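Local structure of ALDH21) (Physcomitrella patens subsp. patens, 5MZ5) at residues K112-E117 with A221-E226; T121-S126 with N351-D356; K346-M349 with E355-Y358. The protein acts as an NADP(+)-dependent succinic semialdehyde dehydrogenase of the aldehyde dehydrogenase family, oxidising its aldehyde substrate to the acid. All coordinates share one frame; numbering follows the deposited sequence.

Contact 1: residues K112-E117 with A221-E226; sequences KNRFEE and ALILGE
A salt-bridge network of Arg114, Glu117 and Glu226 joins the break between helices 97-113 and 115-126 to helix 219-229, the helix of the crossover between parallel strands 209-212 and 239-241 in the Rossmann-type coenzyme domain. Arg114 occupies the N-cap position of helix 115-126, and a bend at chi3 (71°) turns its guanidinium so that two adjoining edges, sharing NH2, face the two carboxylates. Side-on, Arg114 NE donates to Glu117 OE2 (3.0 Å) and Arg114 NH2 to Glu117 OE1 (2.9 Å); both bonds are nearly straight and use the syn sides of the oxygens. Across the contact the grip is end-on: NH1 (3.1 Å) and NH2 (2.9 Å) of Arg114 converge on the single oxygen OE2 of Glu226 from the same face of its carboxylate, NH2 syn and NH1 anti, both bonds more bent. That oxygen lies close to the guanidinium plane, the two planes 22° apart. Ile223 suits its place: the CG2 methyl of its beta-branched side chain lies over one guanidinium face, 3.9 Å above the plane and offset toward the rim. With a leucine replacing Arg114, Glu117 and Glu226 would probably lose the cation they share, leaving like charges near each other. Arginine fits because its flat, multidonor head serves two acids at once; its charge probably offsets the repulsion between Glu117 OE1 and Glu226 OE2, 5.4 Å apart, and stabilises both as carboxylates.

Contact 2: residues T121-S126 with N351-D356; sequences TLTMES and NPFEED
Thr123 sets a methyl group almost squarely over the phenyl ring of Phe353, and no hydrogen bond crosses between the two segments. The CG2 carbon of Thr123 lies 3.6 Å from the centroid of the Phe353 ring and 12° off its normal, a CH-pi contact. With OG1 beside the backbone N (chi1 -74°), CG2 is put anti to that N and over the ring, while OG1 itself is hydrogen-bonded to the backbone oxygen of Lys128. A threonine thus serves both needs, one branch for the helix end and one for the ring. Thr123 CG2 also lies 3.8 Å from Pro352 CB. Next along the helix, Met124 runs beside the aromatic side chain, its CB 3.6 Å from Phe353 CZ at the ring edge, before the thioether bends off. The loop is shaped from within. Phe353 N donates to Asn351 OD1 at 3.0 Å, rising well above the amide plane, and Glu354 N donates to Asn351 O at 3.0 Å. Proline, with its fixed phi, suits the second position of the turn. The arrangement is a type I beta turn reinforced by an Asx turn, packed on the last turns of helix 115-126, where a loop of the catalytic domain meets the coenzyme domain of the aldehyde dehydrogenase fold.

Contact 3: residues K346-M349 with E355-Y358; sequences KLKM and EDTY
Leu347 and Tyr358 cross with a methyl over an aromatic face: Leu347 CD2 sits 3.7 Å from the centroid of the Tyr358 ring, 12° off its normal. A chi1 of -170° swings the Tyr358 ring away from its own N-H and under the Leu347 methyls, one face turned to CD2, and both side chains also touch Ile309 and Phe313 of helix 301-313. Lys348 and Asp356 cross obliquely at the surface. The Lys348 chain is fully extended, its CD passing 3.2 Å from Asp356 O, and NZ ends 2.8 Å from Asp356 OD2 in a salt bridge from above the carboxylate plane. A long flexible lysine suits this reach. Both segments belong to the one loop between helices 333-345 and 365-380 of the catalytic domain, which doubles back on itself without forming a regular strand pair. Tyr358 N donates a hydrogen bond to Lys348 O, 2.8 Å at 146°; Lys348 is also bonded through its backbone to Leu359. The Thr357 hydroxyl bonds to Asn351 O in the intervening turn. The Tyr358 side chain comes within about 4 Å of that of Tyr314, which binds succinate in another structure of this protein; none is bound to this chain.

Overall arrangement
The three contacts run as a chain from the coenzyme domain into the catalytic domain. Contacts 1 and 2 share helix 115-126, have centres 16 Å apart and meet where Ile223 CD1 packs 3.8 Å from Thr121 CG2. Contacts 2 and 3 share Glu355 and Asp356, with centres 12 Å apart; Pro352 CA packs 4.1 Å from Thr357 CG2 between them. Contacts 1 and 3 do not touch, their centres being 26 Å apart, yet Arg134 forms salt bridges with both Glu116 and Glu355. Contacts 1 and 2 lie away from the annotated sites, whereas contact 3 borders the succinate site, empty in this chain: beyond nearby Tyr314, the side chain of Ser319 is about 11 Å from that of Tyr358.

Contact 1: residues K112-E117 with A221-E226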
ATOM      1  N   LYS A 112     -23.317  11.785  19.459  1.00 28.18           N
ATOM      2  CA  LYS A 112     -24.379  12.430  18.682  1.00 27.96           C
ATOM      3  C   LYS A 112     -25.604  12.716  19.552  1.00 33.42           C
ATOM      4  O   LYS A 112     -26.206  13.782  19.441  1.00 33.03           O
ATOM      5  CB  LYS A 112     -24.777  11.554  17.484  1.00 29.60           C
ATOM      6  CG  LYS A 112     -23.734  11.522  16.383  1.00 32.66           C
ATOM      7  CD  LYS A 112     -24.150  10.577  15.281  1.00 34.32           C
ATOM      8  CE  LYS A 112     -23.166  10.584  14.128  1.00 33.32           C
ATOM      9  NZ  LYS A 112     -23.417   9.457  13.197  1.00 40.36           N
ATOM     10  N   ASN A 113     -25.949  11.758  20.427  1.00 31.47           N
ATOM     11  CA  ASN A 113     -27.085  11.781  21.336  1.00 32.28           C
ATOM     12  C   ASN A 113     -26.944  12.832  22.443  1.00 38.47           C
ATOM     13  O   ASN A 113     -27.937  13.432  22.851  1.00 39.23           O
ATOM     14  CB  ASN A 113     -27.257  10.384  21.944  1.00 36.76           C
ATOM     15  CG  ASN A 113     -28.620  10.133  22.519  1.00 67.01           C
ATOM     16  OD1 ASN A 113     -29.634  10.135  21.809  1.00 61.92           O
ATOM     17  ND2 ASN A 113     -28.669   9.892  23.819  1.00 63.49           N
ATOM     18  N   ARG A 114     -25.714  13.035  22.934  1.00 34.81           N
ATOM     19  CA  ARG A 114     -25.396  13.977  24.005  1.00 33.75           C
ATOM     20  C   ARG A 114     -24.642  15.215  23.468  1.00 34.42           C
ATOM     21  O   ARG A 114     -24.018  15.917  24.249  1.00 33.47           O
ATOM     22  CB  ARG A 114     -24.556  13.258  25.088  1.00 32.29           C
ATOM     23  CG  ARG A 114     -25.301  12.135  25.824  1.00 31.57           C
ATOM     24  CD  ARG A 114     -24.398  11.405  26.800  1.00 29.73           C
ATOM     25  NE  ARG A 114     -24.062  12.214  27.971  1.00 35.92           N
ATOM     26  CZ  ARG A 114     -23.279  11.812  28.965  1.00 53.31           C
ATOM     27  NH1 ARG A 114     -22.732  10.600  28.945  1.00 38.49           N
ATOM     28  NH2 ARG A 114     -23.022  12.624  29.982  1.00 40.74           N
ATOM     29  N   PHE A 115     -24.729  15.486  22.142  1.00 29.94           N
ATOM     30  CA  PHE A 115     -24.026  16.571  21.437  1.00 28.38           C
ATOM     31  C   PHE A 115     -24.000  17.937  22.169  1.00 31.58           C
ATOM     32  O   PHE A 115     -22.915  18.425  22.492  1.00 29.06           O
ATOM     33  CB  PHE A 115     -24.562  16.746  20.003  1.00 29.09           C
ATOM     34  CG  PHE A 115     -23.720  17.665  19.143  1.00 29.53           C
ATOM     35  CD1 PHE A 115     -23.967  19.036  19.108  1.00 32.78           C
ATOM     36  CD2 PHE A 115     -22.713  17.156  18.333  1.00 29.42           C
ATOM     37  CE1 PHE A 115     -23.186  19.887  18.312  1.00 32.89           C
ATOM     38  CE2 PHE A 115     -21.934  18.005  17.541  1.00 32.02           C
ATOM     39  CZ  PHE A 115     -22.176  19.363  17.531  1.00 30.57           C
ATOM     40  N   GLU A 116     -25.177  18.571  22.358  1.00 30.35           N
ATOM     41  CA  GLU A 116     -25.300  19.886  22.983  1.00 30.20           C
ATOM     42  C   GLU A 116     -24.795  19.907  24.406  1.00 32.26           C
ATOM     43  O   GLU A 116     -24.086  20.840  24.771  1.00 31.59           O
ATOM     44  CB  GLU A 116     -26.735  20.438  22.874  1.00 32.28           C
ATOM     45  CG  GLU A 116     -26.845  21.933  23.187  1.00 40.47           C
ATOM     46  CD  GLU A 116     -25.955  22.883  22.396  1.00 47.11           C
ATOM     47  OE1 GLU A 116     -25.665  23.983  22.916  1.00 41.22           O
ATOM     48  OE2 GLU A 116     -25.564  22.545  21.254  1.00 36.16           O
ATOM     49  N   GLU A 117     -25.123  18.864  25.193  1.00 28.69           N
ATOM     50  CA  GLU A 117     -24.666  18.718  26.576  1.00 28.31           C
ATOM     51  C   GLU A 117     -23.123  18.689  26.643  1.00 30.36           C
ATOM     52  O   GLU A 117     -22.545  19.365  27.485  1.00 27.81           O
ATOM     53  CB  GLU A 117     -25.258  17.439  27.178  1.00 29.90           C
ATOM     54  CG  GLU A 117     -24.789  17.115  28.588  1.00 34.33           C
ATOM     55  CD  GLU A 117     -24.783  15.643  28.930  1.00 49.11           C
ATOM     56  OE1 GLU A 117     -24.089  15.276  29.904  1.00 47.58           O
ATOM     57  OE2 GLU A 117     -25.458  14.855  28.225  1.00 40.14           O
ATOM     58  N   ALA A 221     -13.121  14.261  29.156  1.00 26.97           N
ATOM     59  CA  ALA A 221     -12.542  12.928  29.254  1.00 25.64           C
ATOM     60  C   ALA A 221     -13.422  12.012  30.116  1.00 26.64           C
ATOM     61  O   ALA A 221     -13.558  10.832  29.810  1.00 24.06           O
ATOM     62  CB  ALA A 221     -11.153  13.008  29.838  1.00 26.36           C
ATOM     63  N   LEU A 222     -14.040  12.566  31.168  1.00 23.52           N
ATOM     64  CA  LEU A 222     -14.885  11.804  32.076  1.00 23.67           C
ATOM     65  C   LEU A 222     -16.208  11.409  31.432  1.00 27.88           C
ATOM     66  O   LEU A 222     -16.738  10.359  31.772  1.00 27.01           O
ATOM     67  CB  LEU A 222     -15.079  12.527  33.429  1.00 23.99           C
ATOM     68  CG  LEU A 222     -13.797  12.650  34.301  1.00 28.20           C
ATOM     69  CD1 LEU A 222     -14.046  13.568  35.504  1.00 27.49           C
ATOM     70  CD2 LEU A 222     -13.263  11.268  34.743  1.00 31.12           C
ATOM     71  N   ILE A 223     -16.707  12.229  30.478  1.00 25.83           N
ATOM     72  CA  ILE A 223     -17.897  11.947  29.679  1.00 26.47           C
ATOM     73  C   ILE A 223     -17.569  10.764  28.760  1.00 30.08           C
ATOM     74  O   ILE A 223     -18.382   9.844  28.678  1.00 29.99           O
ATOM     75  CB  ILE A 223     -18.449  13.204  28.925  1.00 29.25           C
ATOM     76  CG1 ILE A 223     -19.057  14.230  29.926  1.00 29.74           C
ATOM     77  CG2 ILE A 223     -19.491  12.818  27.864  1.00 28.15           C
ATOM     78  CD1 ILE A 223     -19.330  15.701  29.314  1.00 30.12           C
ATOM     79  N   LEU A 224     -16.350  10.732  28.156  1.00 28.06           N
ATOM     80  CA  LEU A 224     -15.939   9.580  27.327  1.00 28.83           C
ATOM     81  C   LEU A 224     -15.917   8.300  28.182  1.00 31.57           C
ATOM     82  O   LEU A 224     -16.403   7.271  27.726  1.00 30.53           O
ATOM     83  CB  LEU A 224     -14.611   9.773  26.562  1.00 29.05           C
ATOM     84  CG  LEU A 224     -14.654  10.678  25.316  1.00 36.26           C
ATOM     85  CD1 LEU A 224     -13.237  10.961  24.789  1.00 35.73           C
ATOM     86  CD2 LEU A 224     -15.536  10.084  24.184  1.00 39.45           C
ATOM     87  N   GLY A 225     -15.473   8.437  29.436  1.00 28.39           N
ATOM     88  CA  GLY A 225     -15.431   7.393  30.455  1.00 28.35           C
ATOM     89  C   GLY A 225     -16.802   6.837  30.771  1.00 32.02           C
ATOM     90  O   GLY A 225     -16.953   5.618  30.828  1.00 31.68           O
ATOM     91  N   GLU A 226     -17.830   7.721  30.903  1.00 29.01           N
ATOM     92  CA  GLU A 226     -19.227   7.338  31.152  1.00 28.68           C
ATOM     93  C   GLU A 226     -19.749   6.517  29.976  1.00 30.63           C
ATOM     94  O   GLU A 226     -20.408   5.488  30.172  1.00 29.73           O
ATOM     95  CB  GLU A 226     -20.127   8.571  31.316  1.00 30.37           C
ATOM     96  CG  GLU A 226     -19.949   9.366  32.592  1.00 40.08           C
ATOM     97  CD  GLU A 226     -20.645  10.718  32.585  1.00 58.11           C
ATOM     98  OE1 GLU A 226     -20.140  11.632  33.275  1.00 59.02           O
ATOM     99  OE2 GLU A 226     -21.675  10.873  31.886  1.00 42.62           O
TER

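Contact 2: residues T121-S126 with N351-D356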
ATOM      1  N   THR A 121     -20.631  21.642  28.244  1.00 30.28           N
ATOM      2  CA  THR A 121     -19.623  21.236  29.227  1.00 30.26           C
ATOM      3  C   THR A 121     -18.240  21.691  28.776  1.00 33.43           C
ATOM      4  O   THR A 121     -17.461  22.151  29.604  1.00 33.62           O
ATOM      5  CB  THR A 121     -19.678  19.712  29.448  1.00 33.97           C
ATOM      6  OG1 THR A 121     -20.983  19.358  29.901  1.00 36.63           O
ATOM      7  CG2 THR A 121     -18.648  19.227  30.454  1.00 29.41           C
ATOM      8  N   LEU A 122     -17.942  21.545  27.466  1.00 29.21           N
ATOM      9  CA  LEU A 122     -16.695  21.959  26.837  1.00 28.80           C
ATOM     10  C   LEU A 122     -16.471  23.444  26.977  1.00 30.06           C
ATOM     11  O   LEU A 122     -15.406  23.848  27.418  1.00 29.73           O
ATOM     12  CB  LEU A 122     -16.702  21.597  25.355  1.00 29.51           C
ATOM     13  CG  LEU A 122     -15.886  20.426  24.906  1.00 36.23           C
ATOM     14  CD1 LEU A 122     -16.032  20.249  23.406  1.00 35.74           C
ATOM     15  CD2 LEU A 122     -14.392  20.620  25.250  1.00 41.62           C
ATOM     16  N   THR A 123     -17.465  24.263  26.599  1.00 26.13           N
ATOM     17  CA  THR A 123     -17.407  25.724  26.717  1.00 25.90           C
ATOM     18  C   THR A 123     -17.189  26.145  28.177  1.00 29.72           C
ATOM     19  O   THR A 123     -16.347  26.996  28.462  1.00 27.34           O
ATOM     20  CB  THR A 123     -18.671  26.335  26.101  1.00 30.74           C
ATOM     21  OG1 THR A 123     -18.526  26.223  24.698  1.00 30.53           O
ATOM     22  CG2 THR A 123     -18.871  27.821  26.477  1.00 28.30           C
ATOM     23  N   MET A 124     -17.940  25.527  29.094  1.00 28.91           N
ATOM     24  CA  MET A 124     -17.850  25.786  30.522  1.00 30.40           C
ATOM     25  C   MET A 124     -16.421  25.545  31.070  1.00 34.31           C
ATOM     26  O   MET A 124     -15.836  26.456  31.671  1.00 33.74           O
ATOM     27  CB  MET A 124     -18.924  24.955  31.265  1.00 33.93           C
ATOM     28  CG  MET A 124     -19.038  25.239  32.756  1.00 39.52           C
ATOM     29  SD  MET A 124     -17.783  24.324  33.700  1.00 46.55           S
ATOM     30  CE  MET A 124     -18.546  22.691  33.718  1.00 43.27           C
ATOM     31  N   GLU A 125     -15.869  24.335  30.871  1.00 30.37           N
ATOM     32  CA  GLU A 125     -14.561  24.014  31.441  1.00 30.26           C
ATOM     33  C   GLU A 125     -13.358  24.568  30.662  1.00 33.87           C
ATOM     34  O   GLU A 125     -12.281  24.656  31.242  1.00 32.65           O
ATOM     35  CB  GLU A 125     -14.411  22.506  31.654  1.00 30.85           C
ATOM     36  CG  GLU A 125     -14.209  21.715  30.367  1.00 36.89           C
ATOM     37  CD  GLU A 125     -13.897  20.248  30.559  1.00 46.59           C
ATOM     38  OE1 GLU A 125     -13.638  19.843  31.713  1.00 37.95           O
ATOM     39  OE2 GLU A 125     -13.884  19.507  29.553  1.00 36.88           O
ATOM     40  N   SER A 126     -13.513  24.868  29.356  1.00 29.94           N
ATOM     41  CA  SER A 126     -12.377  25.349  28.571  1.00 29.55           C
ATOM     42  C   SER A 126     -12.415  26.846  28.288  1.00 32.81           C
ATOM     43  O   SER A 126     -11.374  27.437  27.990  1.00 32.35           O
ATOM     44  CB  SER A 126     -12.237  24.552  27.274  1.00 31.01           C
ATOM     45  OG  SER A 126     -13.194  24.958  26.310  1.00 33.01           O
ATOM     46  N   ASN A 351     -18.660  36.630  26.635  1.00 32.24           N
ATOM     47  CA  ASN A 351     -19.259  35.422  27.189  1.00 32.15           C
ATOM     48  C   ASN A 351     -19.220  34.271  26.156  1.00 35.28           C
ATOM     49  O   ASN A 351     -19.906  34.355  25.136  1.00 34.76           O
ATOM     50  CB  ASN A 351     -20.694  35.718  27.648  1.00 30.71           C
ATOM     51  CG  ASN A 351     -21.411  34.567  28.306  1.00 41.06           C
ATOM     52  OD1 ASN A 351     -20.928  33.434  28.367  1.00 30.54           O
ATOM     53  ND2 ASN A 351     -22.591  34.852  28.827  1.00 35.21           N
ATOM     54  N   PRO A 352     -18.420  33.199  26.410  1.00 30.01           N
ATOM     55  CA  PRO A 352     -18.313  32.110  25.421  1.00 28.48           C
ATOM     56  C   PRO A 352     -19.622  31.343  25.199  1.00 31.78           C
ATOM     57  O   PRO A 352     -19.755  30.665  24.183  1.00 29.61           O
ATOM     58  CB  PRO A 352     -17.178  31.242  25.977  1.00 28.85           C
ATOM     59  CG  PRO A 352     -17.220  31.486  27.449  1.00 33.31           C
ATOM     60  CD  PRO A 352     -17.537  32.945  27.567  1.00 30.09           C
ATOM     61  N   PHE A 353     -20.604  31.501  26.119  1.00 28.38           N
ATOM     62  CA  PHE A 353     -21.925  30.879  25.997  1.00 28.41           C
ATOM     63  C   PHE A 353     -22.839  31.604  25.000  1.00 33.86           C
ATOM     64  O   PHE A 353     -23.865  31.042  24.600  1.00 33.37           O
ATOM     65  CB  PHE A 353     -22.595  30.712  27.364  1.00 29.90           C
ATOM     66  CG  PHE A 353     -21.901  29.697  28.240  1.00 30.76           C
ATOM     67  CD1 PHE A 353     -22.157  28.335  28.092  1.00 32.08           C
ATOM     68  CD2 PHE A 353     -20.983  30.102  29.212  1.00 32.92           C
ATOM     69  CE1 PHE A 353     -21.518  27.393  28.912  1.00 32.35           C
ATOM     70  CE2 PHE A 353     -20.341  29.160  30.030  1.00 34.43           C
ATOM     71  CZ  PHE A 353     -20.624  27.814  29.878  1.00 31.81           C
ATOM     72  N   GLU A 354     -22.453  32.837  24.579  1.00 32.47           N
ATOM     73  CA  GLU A 354     -23.200  33.601  23.570  1.00 33.29           C
ATOM     74  C   GLU A 354     -22.903  32.990  22.209  1.00 35.24           C
ATOM     75  O   GLU A 354     -21.759  32.634  21.939  1.00 34.30           O
ATOM     76  CB  GLU A 354     -22.812  35.098  23.546  1.00 35.65           C
ATOM     77  CG  GLU A 354     -23.057  35.884  24.829  1.00 49.49           C
ATOM     78  CD  GLU A 354     -24.483  36.186  25.258  1.00 78.57           C
ATOM     79  OE1 GLU A 354     -25.437  35.820  24.531  1.00 73.37           O
ATOM     80  OE2 GLU A 354     -24.640  36.804  26.336  1.00 77.84           O
ATOM     81  N   GLU A 355     -23.942  32.841  21.377  1.00 31.99           N
ATOM     82  CA  GLU A 355     -23.863  32.290  20.042  0.50 32.19           C
ATOM     83  C   GLU A 355     -22.993  33.111  19.105  1.00 38.02           C
ATOM     84  O   GLU A 355     -22.344  32.526  18.243  1.00 37.46           O
ATOM     85  CB  GLU A 355     -25.267  32.126  19.449  1.00 34.41           C
ATOM     86  CG  GLU A 355     -26.177  31.179  20.230  1.00 44.85           C
ATOM     87  CD  GLU A 355     -25.753  29.721  20.253  1.00 61.88           C
ATOM     88  OE1 GLU A 355     -25.147  29.266  19.260  1.00 50.94           O
ATOM     89  OE2 GLU A 355     -26.037  29.028  21.257  1.00 64.00           O
ATOM     90  N   ASP A 356     -22.953  34.452  19.263  1.00 35.96           N
ATOM     91  CA  ASP A 356     -22.164  35.314  18.373  1.00 35.94           C
ATOM     92  C   ASP A 356     -20.744  35.665  18.914  1.00 39.78           C
ATOM     93  O   ASP A 356     -20.031  36.412  18.250  1.00 40.45           O
ATOM     94  CB  ASP A 356     -22.956  36.576  17.998  1.00 37.95           C
ATOM     95  CG  ASP A 356     -23.365  37.455  19.166  1.00 49.81           C
ATOM     96  OD1 ASP A 356     -23.166  37.034  20.333  1.00 50.32           O
ATOM     97  OD2 ASP A 356     -23.944  38.533  18.919  1.00 59.02           O
TER

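Contact 3: residues K346-M349 with E355-Y358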
ATOM      1  N   LYS A 346     -13.586  43.844  14.423  1.00 36.63           N
ATOM      2  CA  LYS A 346     -14.987  43.426  14.374  1.00 36.52           C
ATOM      3  C   LYS A 346     -15.256  42.167  15.200  1.00 38.99           C
ATOM      4  O   LYS A 346     -16.429  41.840  15.423  1.00 37.06           O
ATOM      5  CB  LYS A 346     -15.429  43.203  12.909  1.00 39.21           C
ATOM      6  CG  LYS A 346     -15.611  44.491  12.119  1.00 58.23           C
ATOM      7  CD  LYS A 346     -15.984  44.212  10.664  1.00 74.54           C
ATOM      8  CE  LYS A 346     -16.243  45.495   9.897  1.00 89.38           C
ATOM      9  NZ  LYS A 346     -17.011  45.255   8.647  1.00 94.42           N
ATOM     10  N   LEU A 347     -14.179  41.452  15.635  1.00 35.17           N
ATOM     11  CA  LEU A 347     -14.282  40.192  16.372  1.00 34.26           C
ATOM     12  C   LEU A 347     -14.936  40.367  17.732  1.00 39.67           C
ATOM     13  O   LEU A 347     -14.473  41.171  18.531  1.00 40.85           O
ATOM     14  CB  LEU A 347     -12.931  39.463  16.487  1.00 33.56           C
ATOM     15  CG  LEU A 347     -12.250  39.003  15.181  1.00 37.77           C
ATOM     16  CD1 LEU A 347     -10.865  38.420  15.464  1.00 36.41           C
ATOM     17  CD2 LEU A 347     -13.121  38.014  14.402  1.00 38.00           C
ATOM     18  N   LYS A 348     -16.041  39.643  17.976  1.00 36.31           N
ATOM     19  CA  LYS A 348     -16.779  39.734  19.235  1.00 36.50           C
ATOM     20  C   LYS A 348     -16.081  38.950  20.321  1.00 38.53           C
ATOM     21  O   LYS A 348     -15.902  37.739  20.208  1.00 36.53           O
ATOM     22  CB  LYS A 348     -18.232  39.266  19.094  1.00 39.39           C
ATOM     23  CG  LYS A 348     -19.052  40.146  18.199  1.00 52.10           C
ATOM     24  CD  LYS A 348     -20.439  39.628  18.039  1.00 59.68           C
ATOM     25  CE  LYS A 348     -21.251  40.644  17.292  1.00 66.41           C
ATOM     26  NZ  LYS A 348     -22.645  40.181  17.058  1.00 78.23           N
ATOM     27  N   MET A 349     -15.688  39.662  21.375  1.00 36.08           N
ATOM     28  CA  MET A 349     -15.028  39.129  22.551  1.00 35.27           C
ATOM     29  C   MET A 349     -16.008  39.230  23.718  1.00 39.18           C
ATOM     30  O   MET A 349     -16.591  40.292  23.954  1.00 40.73           O
ATOM     31  CB  MET A 349     -13.743  39.919  22.848  1.00 37.90           C
ATOM     32  CG  MET A 349     -12.877  39.280  23.906  1.00 42.25           C
ATOM     33  SD  MET A 349     -11.365  40.193  24.285  1.00 47.40           S
ATOM     34  CE  MET A 349     -12.014  41.533  25.248  1.00 44.88           C
ATOM     35  N   GLU A 355     -23.942  32.841  21.377  1.00 31.99           N
ATOM     36  CA  GLU A 355     -23.863  32.290  20.042  0.50 32.19           C
ATOM     37  C   GLU A 355     -22.993  33.111  19.105  1.00 38.02           C
ATOM     38  O   GLU A 355     -22.344  32.526  18.243  1.00 37.46           O
ATOM     39  CB  GLU A 355     -25.267  32.126  19.449  1.00 34.41           C
ATOM     40  CG  GLU A 355     -26.177  31.179  20.230  1.00 44.85           C
ATOM     41  CD  GLU A 355     -25.753  29.721  20.253  1.00 61.88           C
ATOM     42  OE1 GLU A 355     -25.147  29.266  19.260  1.00 50.94           O
ATOM     43  OE2 GLU A 355     -26.037  29.028  21.257  1.00 64.00           O
ATOM     44  N   ASP A 356     -22.953  34.452  19.263  1.00 35.96           N
ATOM     45  CA  ASP A 356     -22.164  35.314  18.373  1.00 35.94           C
ATOM     46  C   ASP A 356     -20.744  35.665  18.914  1.00 39.78           C
ATOM     47  O   ASP A 356     -20.031  36.412  18.250  1.00 40.45           O
ATOM     48  CB  ASP A 356     -22.956  36.576  17.998  1.00 37.95           C
ATOM     49  CG  ASP A 356     -23.365  37.455  19.166  1.00 49.81           C
ATOM     50  OD1 ASP A 356     -23.166  37.034  20.333  1.00 50.32           O
ATOM     51  OD2 ASP A 356     -23.944  38.533  18.919  1.00 59.02           O
ATOM     52  N   THR A 357     -20.327  35.087  20.072  1.00 34.15           N
ATOM     53  CA  THR A 357     -18.978  35.302  20.610  1.00 33.22           C
ATOM     54  C   THR A 357     -17.966  34.564  19.733  1.00 36.52           C
ATOM     55  O   THR A 357     -18.121  33.361  19.462  1.00 34.06           O
ATOM     56  CB  THR A 357     -18.853  34.879  22.084  1.00 32.81           C
ATOM     57  OG1 THR A 357     -19.655  35.754  22.867  1.00 36.30           O
ATOM     58  CG2 THR A 357     -17.406  34.981  22.615  1.00 27.52           C
ATOM     59  N   TYR A 358     -16.947  35.311  19.276  1.00 32.97           N
ATOM     60  CA  TYR A 358     -15.863  34.763  18.477  1.00 31.84           C
ATOM     61  C   TYR A 358     -14.696  34.419  19.389  1.00 36.10           C
ATOM     62  O   TYR A 358     -14.070  33.387  19.206  1.00 35.72           O
ATOM     63  CB  TYR A 358     -15.413  35.768  17.409  1.00 32.84           C
ATOM     64  CG  TYR A 358     -14.469  35.156  16.400  1.00 35.29           C
ATOM     65  CD1 TYR A 358     -13.095  35.124  16.632  1.00 36.96           C
ATOM     66  CD2 TYR A 358     -14.953  34.539  15.242  1.00 35.28           C
ATOM     67  CE1 TYR A 358     -12.224  34.503  15.740  1.00 37.09           C
ATOM     68  CE2 TYR A 358     -14.087  33.934  14.329  1.00 35.36           C
ATOM     69  CZ  TYR A 358     -12.721  33.925  14.580  1.00 42.46           C
ATOM     70  OH  TYR A 358     -11.858  33.323  13.692  1.00 41.49           O
TER